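Local coordinates for carboxylic ester hydrolase (PDB 7K4O), which probably hydrolyses the ester bonds of tannins as a secreted fungal serine esterase of the tannase and feruloyl esterase family, at residues L142-Y152 against Q388-T396. Residues are numbered along the deposited sequence; the frame is centred on the assembly and turned at random.
Sequences LDYETLYMFAY and QEYYSTLQT
Thr-393 sets its CG2 methyl over one face of the Tyr-148 ring, 3.8 Å from the ring centroid and only 17° off the normal, which meets the geometry of a CH-pi contact. The methyl is displaced toward the hydroxyl-bearing end of the ring, with CZ and CE1 its nearest atoms, and the two side chains cross at about a right angle. With chi1 at 52°, Thr-393 places OG1 between its backbone N and carbonyl carbon, which swings CG2 out to the tyrosine and turns OG1 to the methyls of Leu-147. Ala-151 marks the closest backbone approach: its CB points toward the turn and lies 3.3 Å from Thr-393 O, and the CA atoms of Ala-151 and Thr-393 are 5.0 Å apart. In the alpha/beta-hydrolase framework of this family, the contact joins the start of helix 144-169 to the type I turn, Tyr-390 to Thr-393, by which the chain leaves helix 376-390. Leu-394 then spreads its two methyls over the helix: CD1 meets Leu-147 CD1 at 3.7 Å, whereas CD2 approaches Phe-150 CD2 at 3.9 Å and also rests on Ala-151. Leu-147 CD1 further reaches Tyr-390 CE1 at 4.0 Å, obliquely to that ring, whose hydroxyl is hydrogen-bonded to Leu-360 O in helix 351-361. No direct hydrogen bond spans the two segments. Instead, a water donates to Thr-396 OG1 and lies 2.7 Å from Thr-393 O, with Ala-151 O a weak, longer partner; more acceptors are in reach than the water has protons, so not all can be served at once. Arg-190 of helix 187-196, just beyond the probable nucleophile elbow, also bonds to Ala-151 O and Thr-396 OG1. Two amides, Thr-393 N and Gln-395 N, reach Tyr-390 O from opposite faces of its plane, holding the turn in the shape that presents Thr-393 and Leu-394 to the helix.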
ATOM      1  N   LEU A 142     -21.605   3.042 -14.200  1.00 23.35           N
ATOM      2  CA  LEU A 142     -20.430   2.166 -13.926  0.64 23.92           C
ATOM      3  C   LEU A 142     -20.373   0.801 -14.720  1.00 25.45           C
ATOM      4  O   LEU A 142     -21.385   0.096 -15.099  1.00 23.42           O
ATOM      5  CB  LEU A 142     -20.503   1.839 -12.433  0.64 24.17           C
ATOM      6  CG  LEU A 142     -19.181   1.776 -11.686  0.64 28.59           C
ATOM      7  CD1 LEU A 142     -18.609   3.163 -11.492  0.64 27.15           C
ATOM      8  CD2 LEU A 142     -19.367   1.088 -10.347  0.64 32.36           C
ATOM      9  N   ASP A 143     -19.158   0.462 -15.134  1.00 22.50           N
ATOM     10  CA  ASP A 143     -18.898  -0.889 -15.646  1.00 24.23           C
ATOM     11  C   ASP A 143     -18.667  -1.752 -14.392  1.00 21.87           C
ATOM     12  O   ASP A 143     -17.536  -1.716 -13.805  1.00 22.93           O
ATOM     13  CB  ASP A 143     -17.694  -0.881 -16.558  1.00 23.57           C
ATOM     14  CG  ASP A 143     -17.422  -2.202 -17.240  1.00 25.73           C
ATOM     15  OD1 ASP A 143     -17.810  -3.239 -16.675  1.00 25.57           O
ATOM     16  OD2 ASP A 143     -16.823  -2.195 -18.344  1.00 29.19           O
ATOM     17  N   TYR A 144     -19.689  -2.465 -13.948  1.00 20.99           N
ATOM     18  CA  TYR A 144     -19.538  -3.309 -12.730  1.00 20.96           C
ATOM     19  C   TYR A 144     -18.478  -4.390 -12.921  1.00 20.68           C
ATOM     20  O   TYR A 144     -17.875  -4.778 -11.877  1.00 20.70           O
ATOM     21  CB  TYR A 144     -20.876  -3.923 -12.323  1.00 22.43           C
ATOM     22  CG  TYR A 144     -21.909  -2.910 -11.903  1.00 21.29           C
ATOM     23  CD1 TYR A 144     -21.733  -2.142 -10.766  1.00 22.36           C
ATOM     24  CD2 TYR A 144     -23.087  -2.755 -12.601  1.00 26.64           C
ATOM     25  CE1 TYR A 144     -22.658  -1.208 -10.350  1.00 22.62           C
ATOM     26  CE2 TYR A 144     -24.042  -1.834 -12.190  1.00 26.11           C
ATOM     27  CZ  TYR A 144     -23.832  -1.061 -11.068  1.00 24.99           C
ATOM     28  OH  TYR A 144     -24.813  -0.175 -10.664  1.00 25.43           O
ATOM     29  N   GLU A 145     -18.284  -4.902 -14.116  1.00 20.12           N
ATOM     30  CA  GLU A 145     -17.253  -5.927 -14.357  1.00 20.63           C
ATOM     31  C   GLU A 145     -15.886  -5.320 -13.981  1.00 20.58           C
ATOM     32  O   GLU A 145     -15.061  -5.985 -13.297  1.00 20.67           O
ATOM     33  CB  GLU A 145     -17.262  -6.444 -15.791  1.00 22.89           C
ATOM     34  CG  GLU A 145     -16.131  -7.420 -16.072  1.00 23.40           C
ATOM     35  CD  GLU A 145     -16.160  -8.753 -15.354  1.00 25.41           C
ATOM     36  OE1 GLU A 145     -15.143  -9.558 -15.528  1.00 24.15           O
ATOM     37  OE2 GLU A 145     -17.147  -9.055 -14.661  1.00 25.60           O
ATOM     38  N   THR A 146     -15.614  -4.094 -14.426  1.00 20.54           N
ATOM     39  CA  THR A 146     -14.355  -3.406 -14.077  1.00 20.96           C
ATOM     40  C   THR A 146     -14.236  -3.276 -12.571  1.00 19.92           C
ATOM     41  O   THR A 146     -13.155  -3.553 -12.007  1.00 20.44           O
ATOM     42  CB  THR A 146     -14.245  -2.022 -14.731  1.00 22.91           C
ATOM     43  OG1 THR A 146     -14.415  -2.167 -16.136  1.00 22.54           O
ATOM     44  CG2 THR A 146     -12.938  -1.355 -14.383  1.00 22.64           C
ATOM     45  N   LEU A 147     -15.295  -2.809 -11.903  1.00 19.65           N
ATOM     46  CA  LEU A 147     -15.302  -2.642 -10.453  1.00 19.34           C
ATOM     47  C   LEU A 147     -14.939  -3.955  -9.765  1.00 18.75           C
ATOM     48  O   LEU A 147     -14.048  -3.939  -8.902  1.00 19.39           O
ATOM     49  CB  LEU A 147     -16.677  -2.150  -9.983  1.00 18.96           C
ATOM     50  CG  LEU A 147     -16.856  -2.090  -8.491  1.00 20.75           C
ATOM     51  CD1 LEU A 147     -15.985  -1.012  -7.886  1.00 23.47           C
ATOM     52  CD2 LEU A 147     -18.296  -1.816  -8.085  1.00 21.41           C
ATOM     53  N   TYR A 148     -15.623  -5.034 -10.127  1.00 18.84           N
ATOM     54  CA  TYR A 148     -15.405  -6.332  -9.437  1.00 19.32           C
ATOM     55  C   TYR A 148     -14.002  -6.882  -9.771  1.00 20.59           C
ATOM     56  O   TYR A 148     -13.356  -7.453  -8.841  1.00 19.26           O
ATOM     57  CB  TYR A 148     -16.505  -7.342  -9.774  1.00 19.59           C
ATOM     58  CG  TYR A 148     -17.676  -7.215  -8.833  1.00 19.91           C
ATOM     59  CD1 TYR A 148     -18.596  -6.176  -8.984  1.00 20.23           C
ATOM     60  CD2 TYR A 148     -17.915  -8.129  -7.824  1.00 20.80           C
ATOM     61  CE1 TYR A 148     -19.675  -6.053  -8.117  1.00 22.07           C
ATOM     62  CE2 TYR A 148     -18.978  -8.005  -6.930  1.00 20.86           C
ATOM     63  CZ  TYR A 148     -19.884  -6.961  -7.097  1.00 22.18           C
ATOM     64  OH  TYR A 148     -20.974  -6.835  -6.277  1.00 22.95           O
ATOM     65  N   MET A 149     -13.583  -6.811 -11.030  1.00 19.68           N
ATOM     66  CA  MET A 149     -12.233  -7.287 -11.398  1.00 19.33           C
ATOM     67  C   MET A 149     -11.150  -6.490 -10.625  1.00 18.73           C
ATOM     68  O   MET A 149     -10.247  -7.108 -10.035  1.00 18.58           O
ATOM     69  CB  MET A 149     -12.043  -7.124 -12.894  1.00 19.64           C
ATOM     70  CG  MET A 149     -12.746  -8.200 -13.701  1.00 20.97           C
ATOM     71  SD  MET A 149     -12.015  -9.864 -13.439  1.00 20.94           S
ATOM     72  CE  MET A 149     -10.652  -9.737 -14.600  1.00 21.33           C
ATOM     73  N   PHE A 150     -11.249  -5.168 -10.545  1.00 18.88           N
ATOM     74  CA  PHE A 150     -10.288  -4.351  -9.783  1.00 20.26           C
ATOM     75  C   PHE A 150     -10.374  -4.675  -8.298  1.00 21.00           C
ATOM     76  O   PHE A 150      -9.341  -4.812  -7.616  1.00 19.37           O
ATOM     77  CB  PHE A 150     -10.559  -2.868 -10.038  1.00 20.10           C
ATOM     78  CG  PHE A 150      -9.580  -1.888  -9.449  1.00 19.86           C
ATOM     79  CD1 PHE A 150      -8.221  -1.976  -9.707  1.00 21.81           C
ATOM     80  CD2 PHE A 150     -10.018  -0.842  -8.663  1.00 22.61           C
ATOM     81  CE1 PHE A 150      -7.338  -1.037  -9.201  1.00 22.02           C
ATOM     82  CE2 PHE A 150      -9.124   0.077  -8.112  1.00 24.86           C
ATOM     83  CZ  PHE A 150      -7.806   0.008  -8.428  1.00 22.79           C
ATOM     84  N   ALA A 151     -11.591  -4.788  -7.758  1.00 19.04           N
ATOM     85  CA  ALA A 151     -11.838  -5.008  -6.326  1.00 19.51           C
ATOM     86  C   ALA A 151     -11.142  -6.285  -5.858  1.00 20.26           C
ATOM     87  O   ALA A 151     -10.467  -6.197  -4.832  1.00 19.81           O
ATOM     88  CB  ALA A 151     -13.312  -5.052  -6.010  1.00 21.33           C
ATOM     89  N   TYR A 152     -11.431  -7.409  -6.506  1.00 20.11           N
ATOM     90  CA  TYR A 152     -10.915  -8.707  -6.012  1.00 19.76           C
ATOM     91  C   TYR A 152     -10.949  -9.812  -7.050  1.00 21.14           C
ATOM     92  O   TYR A 152     -10.261 -10.827  -6.830  1.00 19.54           O
ATOM     93  CB  TYR A 152     -11.682  -9.147  -4.758  1.00 19.15           C
ATOM     94  CG  TYR A 152     -13.120  -9.543  -4.970  1.00 20.10           C
ATOM     95  CD1 TYR A 152     -13.462 -10.821  -5.368  1.00 22.09           C
ATOM     96  CD2 TYR A 152     -14.167  -8.623  -4.762  1.00 21.11           C
ATOM     97  CE1 TYR A 152     -14.795 -11.190  -5.537  1.00 25.11           C
ATOM     98  CE2 TYR A 152     -15.495  -8.985  -4.907  1.00 23.12           C
ATOM     99  CZ  TYR A 152     -15.809 -10.267  -5.294  1.00 27.31           C
ATOM    100  OH  TYR A 152     -17.131 -10.638  -5.464  1.00 31.14           O
ATOM    101  N   GLN A 388     -21.112   2.082   2.735  1.00 21.72           N
ATOM    102  CA  GLN A 388     -22.216   1.157   2.364  1.00 21.27           C
ATOM    103  C   GLN A 388     -22.028   0.707   0.909  1.00 21.21           C
ATOM    104  O   GLN A 388     -22.200  -0.493   0.603  1.00 22.86           O
ATOM    105  CB  GLN A 388     -23.581   1.812   2.623  1.00 22.53           C
ATOM    106  CG  GLN A 388     -24.734   0.894   2.282  1.00 22.37           C
ATOM    107  CD  GLN A 388     -26.107   1.408   2.669  1.00 23.26           C
ATOM    108  OE1 GLN A 388     -26.287   2.596   3.049  1.00 25.35           O
ATOM    109  NE2 GLN A 388     -27.081   0.524   2.533  1.00 20.87           N
ATOM    110  N   GLU A 389     -21.781   1.635   0.003  1.00 21.41           N
ATOM    111  CA  GLU A 389     -21.788   1.356  -1.454  1.00 22.23           C
ATOM    112  C   GLU A 389     -20.635   0.400  -1.820  1.00 21.81           C
ATOM    113  O   GLU A 389     -20.856  -0.497  -2.660  1.00 20.72           O
ATOM    114  CB  GLU A 389     -21.688   2.680  -2.206  1.00 23.05           C
ATOM    115  CG  GLU A 389     -21.579   2.556  -3.723  1.00 26.16           C
ATOM    116  CD  GLU A 389     -21.888   3.874  -4.455  1.00 38.43           C
ATOM    117  OE1 GLU A 389     -21.842   4.986  -3.805  1.00 39.39           O
ATOM    118  OE2 GLU A 389     -22.131   3.809  -5.683  1.00 37.31           O
ATOM    119  N   TYR A 390     -19.480   0.556  -1.181  1.00 21.55           N
ATOM    120  CA  TYR A 390     -18.242  -0.159  -1.601  1.00 22.10           C
ATOM    121  C   TYR A 390     -17.819  -1.209  -0.584  1.00 21.49           C
ATOM    122  O   TYR A 390     -16.762  -1.874  -0.832  1.00 21.05           O
ATOM    123  CB  TYR A 390     -17.151   0.858  -1.990  1.00 21.25           C
ATOM    124  CG  TYR A 390     -17.496   1.594  -3.263  1.00 21.57           C
ATOM    125  CD1 TYR A 390     -17.716   0.908  -4.431  1.00 22.81           C
ATOM    126  CD2 TYR A 390     -17.731   2.964  -3.284  1.00 22.86           C
ATOM    127  CE1 TYR A 390     -18.152   1.516  -5.592  1.00 23.16           C
ATOM    128  CE2 TYR A 390     -18.144   3.584  -4.450  1.00 21.53           C
ATOM    129  CZ  TYR A 390     -18.328   2.881  -5.618  1.00 22.61           C
ATOM    130  OH  TYR A 390     -18.787   3.457  -6.757  1.00 24.46           O
ATOM    131  N   TYR A 391     -18.608  -1.465   0.450  1.00 21.43           N
ATOM    132  CA  TYR A 391     -18.266  -2.455   1.514  1.00 21.24           C
ATOM    133  C   TYR A 391     -17.805  -3.770   0.887  1.00 22.00           C
ATOM    134  O   TYR A 391     -16.794  -4.342   1.329  1.00 21.06           O
ATOM    135  CB  TYR A 391     -19.492  -2.767   2.392  1.00 20.37           C
ATOM    136  CG  TYR A 391     -19.177  -3.057   3.837  1.00 24.31           C
ATOM    137  CD1 TYR A 391     -18.747  -4.304   4.254  1.00 33.41           C
ATOM    138  CD2 TYR A 391     -19.364  -2.083   4.788  1.00 27.84           C
ATOM    139  CE1 TYR A 391     -18.451  -4.532   5.595  1.00 36.26           C
ATOM    140  CE2 TYR A 391     -19.111  -2.311   6.125  1.00 31.57           C
ATOM    141  CZ  TYR A 391     -18.571  -3.509   6.506  1.00 35.19           C
ATOM    142  OH  TYR A 391     -18.322  -3.635   7.853  1.00 42.83           O
ATOM    143  N   SER A 392     -18.571  -4.275  -0.077  1.00 19.94           N
ATOM    144  CA  SER A 392     -18.418  -5.627  -0.678  1.00 18.85           C
ATOM    145  C   SER A 392     -17.356  -5.673  -1.783  1.00 21.14           C
ATOM    146  O   SER A 392     -17.076  -6.794  -2.283  1.00 20.97           O
ATOM    147  CB  SER A 392     -19.731  -6.145  -1.203  1.00 20.41           C
ATOM    148  OG  SER A 392     -20.648  -6.374  -0.161  1.00 20.14           O
ATOM    149  N   THR A 393     -16.812  -4.545  -2.234  1.00 19.54           N
ATOM    150  CA  THR A 393     -15.915  -4.508  -3.419  1.00 19.96           C
ATOM    151  C   THR A 393     -14.614  -3.812  -3.020  1.00 20.78           C
ATOM    152  O   THR A 393     -13.605  -4.476  -2.784  1.00 21.89           O
ATOM    153  CB  THR A 393     -16.585  -3.873  -4.667  1.00 19.52           C
ATOM    154  OG1 THR A 393     -17.124  -2.600  -4.263  1.00 19.59           O
ATOM    155  CG2 THR A 393     -17.688  -4.737  -5.237  1.00 21.05           C
ATOM    156  N   LEU A 394     -14.591  -2.483  -2.916  1.00 19.42           N
ATOM    157  CA  LEU A 394     -13.315  -1.739  -2.774  1.00 19.48           C
ATOM    158  C   LEU A 394     -12.944  -1.513  -1.308  1.00 21.51           C
ATOM    159  O   LEU A 394     -11.764  -1.253  -1.075  1.00 20.20           O
ATOM    160  CB  LEU A 394     -13.457  -0.403  -3.506  1.00 19.48           C
ATOM    161  CG  LEU A 394     -13.598  -0.514  -5.018  1.00 20.69           C
ATOM    162  CD1 LEU A 394     -13.811   0.870  -5.595  1.00 24.24           C
ATOM    163  CD2 LEU A 394     -12.376  -1.131  -5.602  1.00 23.89           C
ATOM    164  N   GLN A 395     -13.888  -1.526  -0.355  1.00 20.45           N
ATOM    165  CA  GLN A 395     -13.614  -1.085   1.018  1.00 21.54           C
ATOM    166  C   GLN A 395     -12.422  -1.857   1.589  1.00 21.06           C
ATOM    167  O   GLN A 395     -11.558  -1.244   2.203  1.00 19.31           O
ATOM    168  CB  GLN A 395     -14.840  -1.167   1.933  1.00 20.54           C
ATOM    169  CG  GLN A 395     -14.628  -0.393   3.233  1.00 20.84           C
ATOM    170  CD  GLN A 395     -14.611   1.101   3.085  1.00 20.90           C
ATOM    171  OE1 GLN A 395     -14.815   1.643   1.997  1.00 21.71           O
ATOM    172  NE2 GLN A 395     -14.349   1.789   4.201  1.00 22.44           N
ATOM    173  N   THR A 396     -12.426  -3.173   1.430  1.00 19.85           N
ATOM    174  CA  THR A 396     -11.286  -4.053   1.793  1.00 19.58           C
ATOM    175  C   THR A 396     -10.932  -3.933   3.279  1.00 20.69           C
ATOM    176  O   THR A 396      -9.729  -3.900   3.588  1.00 21.62           O
ATOM    177  CB  THR A 396     -10.087  -3.809   0.871  1.00 19.76           C
ATOM    178  OG1 THR A 396     -10.525  -3.611  -0.464  1.00 20.20           O
ATOM    179  CG2 THR A 396      -9.132  -4.981   0.922  1.00 20.32           C
TER
HETATM  180  O   HOH W   1     -11.595  -5.910  -1.604  1.00 20.73           O